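Local coordinates for protein of unknown function with a Fic domain (Bacteroides thetaiotaomicron VPI-5482, PDB 3CUC) that is of unknown function but belongs to the Fic/DOC family and folds as a single, largely helical chain, at residues L185-I190 / A248-N253; P217-H222 / S263-R268; L233-V238 / I255-N260. All coordinates share one frame; numbering follows the deposited sequence.

From the N terminus the chain first reaches 185-190, on helix 178-192. Contact 1 closes a loop there when 248-253, at the end of helix 244-248 and beyond, comes back against it. Before that return the chain passes 217-222 and 233-238, where contacts 2 and 3 begin. Contact 3 closes at 255-260 and contact 2 at 263-268, so contact 3 lies within the span of contact 2, and contact 1 crosses both. Helix 256-277 serves contacts 2 and 3. Tyr-187 joins contacts 1 and 3 by its hydrogen bond to Asp-237. Together the three contacts tie the C-terminal helix 256-277 and the linker before it to helices 178-192 and 226-240 and to the loop after helix 199-213.

Contact 1: L185-I190 / A248-N253; sequences LHYRYI and ANATLN
Arg-188 and Ala-248 bring their CA atoms to 4.8 Å of each other, where helix 178-192 passes the end of helix 244-248 and the chain leaves helical geometry at Asn-249. The contact is small and rests on two neighbouring side chains of the helix.

Arg-188 carries the polar part. Its chain is extended from CG to NE, with chi2 at -178°, and this takes the guanidinium along the loop backbone. NE and NH2 turn side-on to one acceptor, the carbonyl oxygen of Ala-250. NE to Ala-250 O and NH2 to Ala-250 O are both hydrogen bonds of 3.1 Å. Each is bent, at 144° and 143° on the hydrogens. The oxygen lies near the guanidinium plane. NE is tilted moderately from the carbonyl plane of Ala-250, and NH2 stands well above that plane. Two donors on one oxygen fix the rotation of the guanidinium. The carbonyl oxygen of Ala-248 sits over one guanidinium face, offset toward the rim. It is 3.2 Å from Arg-188 NE, but the angle is too poor for a bond. Trp-166 adds a cation-pi contact to Arg-188.

Tyr-187 supplies the apolar part. Ala-250 CB points to the helix and meets the ring obliquely at CE2, 3.4 Å away, with CD2 next. The phenol oxygen of Tyr-187 looks past the loop to Asp-237 and Arg-191, both hydrogen-bonded to it.

Helix 178-192 leads into the loop with the Fic signature sequence, which runs on into helix 199-213. This contact holds the loop between helices 244-248 and 256-277 against helix 178-192, the first of these two core helices of the Fic fold.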
loop_
_atom_site.group_PDB
_atom_site.type_symbol
_atom_site.label_atom_id
_atom_site.label_comp_id
_atom_site.label_asym_id
_atom_site.label_seq_id
_atom_site.Cartn_x
_atom_site.Cartn_y
_atom_site.Cartn_z
ATOM N N LEU A 185 6.082 8.160 -1.573
ATOM C CA LEU A 185 4.666 8.424 -1.276
ATOM C C LEU A 185 4.210 7.685 -0.011
ATOM O O LEU A 185 3.549 8.266 0.851
ATOM C CB LEU A 185 3.769 8.030 -2.460
ATOM C CG LEU A 185 2.253 8.225 -2.291
ATOM C CD1 LEU A 185 1.922 9.659 -1.889
ATOM C CD2 LEU A 185 1.503 7.838 -3.555
ATOM N N HIS A 186 4.560 6.405 0.077
ATOM C CA HIS A 186 4.258 5.584 1.248
ATOM C C HIS A 186 4.863 6.205 2.498
ATOM O O HIS A 186 4.182 6.391 3.511
ATOM C CB HIS A 186 4.822 4.174 1.042
ATOM C CG HIS A 186 4.634 3.254 2.209
ATOM N ND1 HIS A 186 5.128 3.526 3.466
ATOM C CD2 HIS A 186 4.033 2.044 2.295
ATOM C CE1 HIS A 186 4.821 2.533 4.280
ATOM N NE2 HIS A 186 4.160 1.619 3.594
ATOM N N TYR A 187 6.146 6.537 2.416
ATOM C CA TYR A 187 6.877 7.014 3.585
ATOM C C TYR A 187 6.339 8.335 4.108
ATOM O O TYR A 187 6.031 8.457 5.290
ATOM C CB TYR A 187 8.367 7.162 3.289
ATOM C CG TYR A 187 9.137 7.493 4.539
ATOM C CD1 TYR A 187 9.463 6.497 5.456
ATOM C CD2 TYR A 187 9.499 8.804 4.830
ATOM C CE1 TYR A 187 10.151 6.791 6.617
ATOM C CE2 TYR A 187 10.185 9.113 5.989
ATOM C CZ TYR A 187 10.511 8.105 6.883
ATOM O OH TYR A 187 11.203 8.414 8.038
ATOM N N ARG A 188 6.232 9.319 3.224
ATOM C CA ARG A 188 5.715 10.629 3.602
ATOM C C ARG A 188 4.299 10.533 4.160
ATOM O O ARG A 188 4.002 11.127 5.200
ATOM C CB ARG A 188 5.767 11.589 2.417
ATOM C CG ARG A 188 7.184 11.955 2.031
ATOM C CD ARG A 188 7.218 12.944 0.890
ATOM N NE ARG A 188 8.525 13.586 0.777
ATOM C CZ ARG A 188 8.788 14.635 0.001
ATOM N NH1 ARG A 188 7.841 15.191 -0.741
ATOM N NH2 ARG A 188 10.012 15.136 -0.027
ATOM N N TYR A 189 3.437 9.772 3.485
ATOM C CA TYR A 189 2.073 9.550 3.968
ATOM C C TYR A 189 2.068 8.938 5.368
ATOM O O TYR A 189 1.387 9.439 6.271
ATOM C CB TYR A 189 1.268 8.651 3.022
ATOM C CG TYR A 189 -0.094 8.303 3.588
ATOM C CD1 TYR A 189 -1.182 9.153 3.400
ATOM C CD2 TYR A 189 -0.283 7.145 4.339
ATOM C CE1 TYR A 189 -2.422 8.854 3.934
ATOM C CE2 TYR A 189 -1.517 6.837 4.876
ATOM C CZ TYR A 189 -2.581 7.693 4.673
ATOM O OH TYR A 189 -3.805 7.379 5.208
ATOM N N ILE A 190 2.828 7.857 5.546
ATOM C CA ILE A 190 2.851 7.152 6.825
ATOM C C ILE A 190 3.391 8.053 7.950
ATOM O O ILE A 190 3.002 7.903 9.110
ATOM C CB ILE A 190 3.655 5.820 6.738
ATOM C CG1 ILE A 190 3.130 4.806 7.760
ATOM C CG2 ILE A 190 5.153 6.057 6.928
ATOM C CD1 ILE A 190 1.766 4.215 7.394
ATOM N N ALA A 248 7.442 14.387 6.579
ATOM C CA ALA A 248 6.697 14.908 5.426
ATOM C C ALA A 248 7.610 15.372 4.283
ATOM O O ALA A 248 7.210 15.338 3.117
ATOM C CB ALA A 248 5.780 16.047 5.859
ATOM N N ASN A 249 8.831 15.786 4.619
ATOM C CA ASN A 249 9.795 16.264 3.624
ATOM C C ASN A 249 10.985 15.323 3.410
ATOM O O ASN A 249 12.016 15.737 2.868
ATOM C CB ASN A 249 10.297 17.646 4.033
ATOM C CG ASN A 249 9.168 18.642 4.207
ATOM O OD1 ASN A 249 8.632 19.170 3.233
ATOM N ND2 ASN A 249 8.798 18.902 5.454
ATOM N N ALA A 250 10.838 14.062 3.819
ATOM C CA ALA A 250 11.907 13.074 3.673
ATOM C C ALA A 250 12.312 12.941 2.206
ATOM O O ALA A 250 11.454 12.806 1.330
ATOM C CB ALA A 250 11.464 11.728 4.221
ATOM N N THR A 251 13.618 12.982 1.946
ATOM C CA THR A 251 14.141 12.897 0.582
ATOM C C THR A 251 14.320 11.443 0.178
ATOM O O THR A 251 14.283 10.543 1.020
ATOM C CB THR A 251 15.501 13.592 0.448
ATOM O OG1 THR A 251 16.502 12.818 1.126
ATOM C CG2 THR A 251 15.441 15.000 1.023
ATOM N N LEU A 252 14.539 11.217 -1.112
ATOM C CA LEU A 252 14.733 9.863 -1.625
ATOM C C LEU A 252 15.945 9.194 -0.959
ATOM O O LEU A 252 15.886 8.023 -0.573
ATOM C CB LEU A 252 14.895 9.888 -3.152
ATOM C CG LEU A 252 14.798 8.550 -3.886
ATOM C CD1 LEU A 252 13.457 7.885 -3.620
ATOM C CD2 LEU A 252 15.003 8.744 -5.376
ATOM N N ASN A 253 17.028 9.951 -0.801
ATOM C CA ASN A 253 18.262 9.419 -0.224
ATOM C C ASN A 253 18.119 9.072 1.256
ATOM O O ASN A 253 18.832 8.203 1.761
ATOM C CB ASN A 253 19.424 10.398 -0.431
ATOM C CG ASN A 253 19.844 10.515 -1.897
ATOM O OD1 ASN A 253 20.913 11.041 -2.207
ATOM N ND2 ASN A 253 19.001 10.025 -2.801
#

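Contact 2: P217-H222 / S263-R268; sequences PMIVIH and SSCLIR
Ile-219 holds CG1 between its backbone N and carbonyl carbon, chi1 63°, which leaves CG2 to meet Leu-266 while CD1 reaches Cys-265. Arg-268 sets CG opposite its backbone N, chi1 -168°, and the extended chain from CG to NE carries the guanidinium out until one face meets the His-222 ring edge.

The isoleucine fits against the helix with both branches. CD1 of Ile-219 lies 3.8 Å from CB of Cys-265. CG2 of Ile-219 rests on the helix backbone, 3.7 Å from CA of Leu-266, and also faces that leucine's CD1. The same methyl, Leu-266 CD1, is 3.5 Å from the carbonyl oxygen of Pro-217. The leucine crosses the proline ring at about a right angle, a looser touch with CD1 4.2 Å from Pro-217 CG.

At the other end, the imidazole of His-222 points its edge at one face of the Arg-268 guanidinium. The two planes are 88° apart. NE2 of His-222 is 3.1 Å from NH1 of Arg-268, yet the angle is wrong for a hydrogen bond. NH2 of Arg-268 makes a salt bridge with Glu-35 of helix 22-42. CG1 of Val-220 lies over the centre of one imidazole face.

The segment 217-222 is an extended loop between helices 199-213 and 226-240. Here it runs across one side of helix 256-277. Helix 22-42 meets it through Phe-32, Asn-39 and Glu-35, helix 199-213 through Val-207 and Leu-211, and helix 6-16 through Trp-14 at Pro-217.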
loop_
_atom_site.group_PDB
_atom_site.type_symbol
_atom_site.label_atom_id
_atom_site.label_comp_id
_atom_site.label_asym_id
_atom_site.label_seq_id
_atom_site.Cartn_x
_atom_site.Cartn_y
_atom_site.Cartn_z
ATOM N N PRO A 217 3.579 -4.944 -11.855
ATOM C CA PRO A 217 2.728 -5.802 -11.045
ATOM C C PRO A 217 2.732 -5.314 -9.609
ATOM O O PRO A 217 3.771 -4.889 -9.105
ATOM C CB PRO A 217 3.417 -7.162 -11.127
ATOM C CG PRO A 217 4.836 -6.838 -11.362
ATOM C CD PRO A 217 4.831 -5.616 -12.229
HETATM N N MSE A 218 1.581 -5.375 -8.959
HETATM C CA MSE A 218 1.455 -4.879 -7.602
HETATM C C MSE A 218 2.183 -5.799 -6.616
HETATM O O MSE A 218 2.439 -6.972 -6.915
HETATM C CB MSE A 218 -0.021 -4.707 -7.255
HETATM C CG MSE A 218 -0.640 -3.535 -7.989
HETATM SE SE MSE A 218 -2.519 -3.381 -7.696
HETATM C CE MSE A 218 -3.174 -4.905 -8.776
ATOM N N ILE A 219 2.544 -5.251 -5.458
ATOM C CA ILE A 219 3.349 -5.988 -4.485
ATOM C C ILE A 219 2.576 -6.317 -3.208
ATOM O O ILE A 219 1.576 -5.670 -2.875
ATOM C CB ILE A 219 4.663 -5.233 -4.120
ATOM C CG1 ILE A 219 4.374 -3.893 -3.437
ATOM C CG2 ILE A 219 5.511 -5.006 -5.370
ATOM C CD1 ILE A 219 5.514 -3.395 -2.609
ATOM N N VAL A 220 3.065 -7.339 -2.508
ATOM C CA VAL A 220 2.514 -7.770 -1.230
ATOM C C VAL A 220 3.591 -7.676 -0.153
ATOM O O VAL A 220 4.551 -8.451 -0.162
ATOM C CB VAL A 220 2.039 -9.243 -1.292
ATOM C CG1 VAL A 220 1.549 -9.696 0.077
ATOM C CG2 VAL A 220 0.955 -9.419 -2.326
ATOM N N ILE A 221 3.452 -6.731 0.771
ATOM C CA ILE A 221 4.301 -6.742 1.960
ATOM C C ILE A 221 3.717 -7.815 2.872
ATOM O O ILE A 221 2.576 -7.690 3.318
ATOM C CB ILE A 221 4.351 -5.381 2.665
ATOM C CG1 ILE A 221 4.912 -4.316 1.717
ATOM C CG2 ILE A 221 5.230 -5.470 3.901
ATOM C CD1 ILE A 221 4.794 -2.912 2.252
ATOM N N HIS A 222 4.481 -8.886 3.100
ATOM C CA HIS A 222 3.978 -10.062 3.820
ATOM C C HIS A 222 4.013 -9.832 5.321
ATOM O O HIS A 222 5.011 -9.335 5.839
ATOM C CB HIS A 222 4.800 -11.302 3.467
ATOM C CG HIS A 222 4.600 -11.769 2.061
ATOM N ND1 HIS A 222 3.697 -12.755 1.726
ATOM C CD2 HIS A 222 5.168 -11.370 0.900
ATOM C CE1 HIS A 222 3.721 -12.948 0.419
ATOM N NE2 HIS A 222 4.605 -12.120 -0.106
ATOM N N SER A 263 11.685 -2.757 -3.697
ATOM C CA SER A 263 12.275 -3.374 -4.882
ATOM C C SER A 263 12.387 -4.886 -4.731
ATOM O O SER A 263 12.117 -5.625 -5.676
ATOM C CB SER A 263 13.641 -2.766 -5.183
ATOM O OG SER A 263 13.517 -1.366 -5.348
ATOM N N SER A 264 12.749 -5.351 -3.540
ATOM C CA SER A 264 12.824 -6.788 -3.299
ATOM C C SER A 264 11.429 -7.438 -3.386
ATOM O O SER A 264 11.296 -8.570 -3.856
ATOM C CB SER A 264 13.499 -7.082 -1.961
ATOM O OG SER A 264 12.724 -6.590 -0.885
ATOM N N CYS A 265 10.391 -6.723 -2.961
ATOM C CA CYS A 265 9.020 -7.202 -3.170
ATOM C C CYS A 265 8.686 -7.247 -4.644
ATOM O O CYS A 265 8.091 -8.214 -5.115
ATOM C CB CYS A 265 7.990 -6.304 -2.492
ATOM S SG CYS A 265 8.275 -6.080 -0.755
ATOM N N LEU A 266 9.051 -6.185 -5.362
ATOM C CA LEU A 266 8.765 -6.099 -6.785
ATOM C C LEU A 266 9.478 -7.218 -7.532
ATOM O O LEU A 266 8.937 -7.757 -8.490
ATOM C CB LEU A 266 9.169 -4.737 -7.327
ATOM C CG LEU A 266 8.760 -4.430 -8.761
ATOM C CD1 LEU A 266 7.254 -4.460 -8.928
ATOM C CD2 LEU A 266 9.307 -3.074 -9.137
ATOM N N ILE A 267 10.674 -7.578 -7.074
ATOM C CA ILE A 267 11.387 -8.741 -7.612
ATOM C C ILE A 267 10.560 -10.015 -7.450
ATOM O O ILE A 267 10.446 -10.806 -8.381
ATOM C CB ILE A 267 12.780 -8.928 -6.953
ATOM C CG1 ILE A 267 13.765 -7.887 -7.485
ATOM C CG2 ILE A 267 13.336 -10.321 -7.231
ATOM C CD1 ILE A 267 15.107 -7.909 -6.800
ATOM N N ARG A 268 9.973 -10.198 -6.272
ATOM C CA ARG A 268 9.128 -11.358 -6.015
ATOM C C ARG A 268 7.902 -11.367 -6.930
ATOM O O ARG A 268 7.582 -12.404 -7.503
ATOM C CB ARG A 268 8.693 -11.410 -4.545
ATOM C CG ARG A 268 8.047 -12.744 -4.144
ATOM C CD ARG A 268 7.186 -12.660 -2.872
ATOM N NE ARG A 268 6.170 -13.722 -2.865
ATOM C CZ ARG A 268 4.851 -13.559 -3.030
ATOM N NH1 ARG A 268 4.298 -12.352 -3.195
ATOM N NH2 ARG A 268 4.062 -14.631 -3.010
#

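Contact 3: L233-V238 / I255-N260; sequences LHQCDV and ILPFVN
Leu-233 reaches Phe-258 through one methyl. Its CB leaves the helix beside the partner segment rather than straight at it. CG stands opposite the carbonyl carbon, chi1 -64°, and turns the branch inward. CD2, at the tip, then sits over the phenyl face, 3.8 Å from the centroid of the Phe-258 ring. The approach is only 12° off the ring normal, a clear CH-pi contact. CD1 of Phe-258 is the nearest ring atom to this methyl. Tyr-187 also touches the leucine, and His-186 brings its own ring against Phe-258.

One turn further along, Cys-236 points at the partner helix, and its SG lies in the bend where that helix begins. SG is 3.4 Å from CA of Ile-255, the N-cap residue, and 3.9 Å from CB of Phe-258. CD of Pro-257 lies a little further off. The N-cap residue and two residues of the first turn all touch this sulfur, by apolar contact.

At the exposed margin, Gln-235 extends across Pro-257. Its OE1 comes 3.6 Å from CB of Pro-257, without a hydrogen bond between the segments. The buried part of the contact is made by Leu-233, Cys-236, Ile-255 and Phe-258.

The two short helical segments run nearly antiparallel. Their axes are 8.7 Å apart at closest approach, with 155° between their directions. Tyr-187 and Leu-184 of helix 178-192 pack against Ile-255. Here the end of helix 226-240 and the start of helix 256-277 pack nearly antiparallel, against helix 178-192, in the helical core of this Fic-family protein.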
loop_
_atom_site.group_PDB
_atom_site.type_symbol
_atom_site.label_atom_id
_atom_site.label_comp_id
_atom_site.label_asym_id
_atom_site.label_seq_id
_atom_site.Cartn_x
_atom_site.Cartn_y
_atom_site.Cartn_z
ATOM N N LEU A 233 11.687 0.986 8.049
ATOM C CA LEU A 233 11.129 2.333 8.259
ATOM C C LEU A 233 11.678 3.024 9.529
ATOM O O LEU A 233 11.712 4.251 9.593
ATOM C CB LEU A 233 9.596 2.284 8.305
ATOM C CG LEU A 233 8.862 1.849 7.028
ATOM C CD1 LEU A 233 7.431 1.421 7.334
ATOM C CD2 LEU A 233 8.862 2.954 5.984
ATOM N N HIS A 234 12.103 2.241 10.523
ATOM C CA HIS A 234 12.723 2.786 11.749
ATOM C C HIS A 234 14.155 3.295 11.524
ATOM O O HIS A 234 14.659 4.104 12.307
ATOM C CB HIS A 234 12.724 1.740 12.876
ATOM N N GLN A 235 14.804 2.802 10.467
ATOM C CA GLN A 235 16.131 3.286 10.059
ATOM C C GLN A 235 16.002 4.627 9.345
ATOM O O GLN A 235 16.739 5.575 9.642
ATOM C CB GLN A 235 16.813 2.288 9.116
ATOM C CG GLN A 235 17.154 0.945 9.742
ATOM C CD GLN A 235 17.668 -0.068 8.731
ATOM O OE1 GLN A 235 17.539 0.107 7.512
ATOM N NE2 GLN A 235 18.252 -1.145 9.238
ATOM N N CYS A 236 15.074 4.678 8.390
ATOM C CA CYS A 236 14.724 5.910 7.683
ATOM C C CYS A 236 14.358 7.035 8.651
ATOM O O CYS A 236 14.764 8.184 8.460
ATOM C CB CYS A 236 13.540 5.663 6.741
ATOM S SG CYS A 236 13.891 4.566 5.337
ATOM N N ASP A 237 13.589 6.693 9.686
ATOM C CA ASP A 237 13.157 7.661 10.702
ATOM C C ASP A 237 14.340 8.413 11.320
ATOM O O ASP A 237 14.277 9.631 11.508
ATOM C CB ASP A 237 12.330 6.965 11.801
ATOM C CG ASP A 237 10.938 6.541 11.322
ATOM O OD1 ASP A 237 10.550 6.903 10.193
ATOM O OD2 ASP A 237 10.229 5.837 12.075
ATOM N N VAL A 238 15.420 7.689 11.613
ATOM C CA VAL A 238 16.621 8.297 12.193
ATOM C C VAL A 238 17.307 9.231 11.182
ATOM O O VAL A 238 17.873 10.254 11.562
ATOM C CB VAL A 238 17.636 7.228 12.706
ATOM C CG1 VAL A 238 18.657 7.868 13.665
ATOM C CG2 VAL A 238 16.912 6.065 13.397
ATOM N N ILE A 255 15.362 7.696 2.488
ATOM C CA ILE A 255 14.557 6.468 2.568
ATOM C C ILE A 255 15.078 5.308 1.707
ATOM O O ILE A 255 14.334 4.367 1.404
ATOM C CB ILE A 255 13.051 6.737 2.240
ATOM C CG1 ILE A 255 12.824 7.043 0.749
ATOM C CG2 ILE A 255 12.522 7.880 3.097
ATOM C CD1 ILE A 255 11.416 6.697 0.269
ATOM N N LEU A 256 16.358 5.357 1.353
ATOM C CA LEU A 256 16.963 4.365 0.464
ATOM C C LEU A 256 16.777 2.899 0.914
ATOM O O LEU A 256 16.491 2.039 0.080
ATOM C CB LEU A 256 18.442 4.693 0.258
ATOM C CG LEU A 256 19.143 4.089 -0.959
ATOM C CD1 LEU A 256 20.009 5.142 -1.652
ATOM C CD2 LEU A 256 19.972 2.868 -0.554
ATOM N N PRO A 257 16.914 2.605 2.225
ATOM C CA PRO A 257 16.659 1.218 2.656
ATOM C C PRO A 257 15.225 0.728 2.368
ATOM O O PRO A 257 15.025 -0.455 2.073
ATOM C CB PRO A 257 16.931 1.250 4.169
ATOM C CG PRO A 257 17.673 2.510 4.426
ATOM C CD PRO A 257 17.296 3.474 3.353
ATOM N N PHE A 258 14.249 1.631 2.449
ATOM C CA PHE A 258 12.857 1.289 2.157
ATOM C C PHE A 258 12.607 1.200 0.656
ATOM O O PHE A 258 11.759 0.421 0.216
ATOM C CB PHE A 258 11.894 2.301 2.798
ATOM C CG PHE A 258 10.434 1.970 2.596
ATOM C CD1 PHE A 258 9.907 0.774 3.065
ATOM C CD2 PHE A 258 9.587 2.858 1.941
ATOM C CE1 PHE A 258 8.570 0.463 2.876
ATOM C CE2 PHE A 258 8.245 2.552 1.751
ATOM C CZ PHE A 258 7.736 1.354 2.219
ATOM N N VAL A 259 13.329 1.998 -0.132
ATOM C CA VAL A 259 13.256 1.878 -1.590
ATOM C C VAL A 259 13.742 0.485 -1.983
ATOM O O VAL A 259 13.099 -0.197 -2.780
ATOM C CB VAL A 259 14.083 2.961 -2.336
ATOM C CG1 VAL A 259 13.920 2.806 -3.840
ATOM C CG2 VAL A 259 13.657 4.362 -1.908
ATOM N N ASN A 260 14.860 0.058 -1.396
ATOM C CA ASN A 260 15.382 -1.280 -1.657
ATOM C C ASN A 260 14.381 -2.350 -1.240
ATOM O O ASN A 260 14.182 -3.328 -1.967
ATOM C CB ASN A 260 16.725 -1.506 -0.955
ATOM C CG ASN A 260 17.856 -0.680 -1.562
ATOM O OD1 ASN A 260 17.792 -0.262 -2.718
ATOM N ND2 ASN A 260 18.902 -0.446 -0.777
#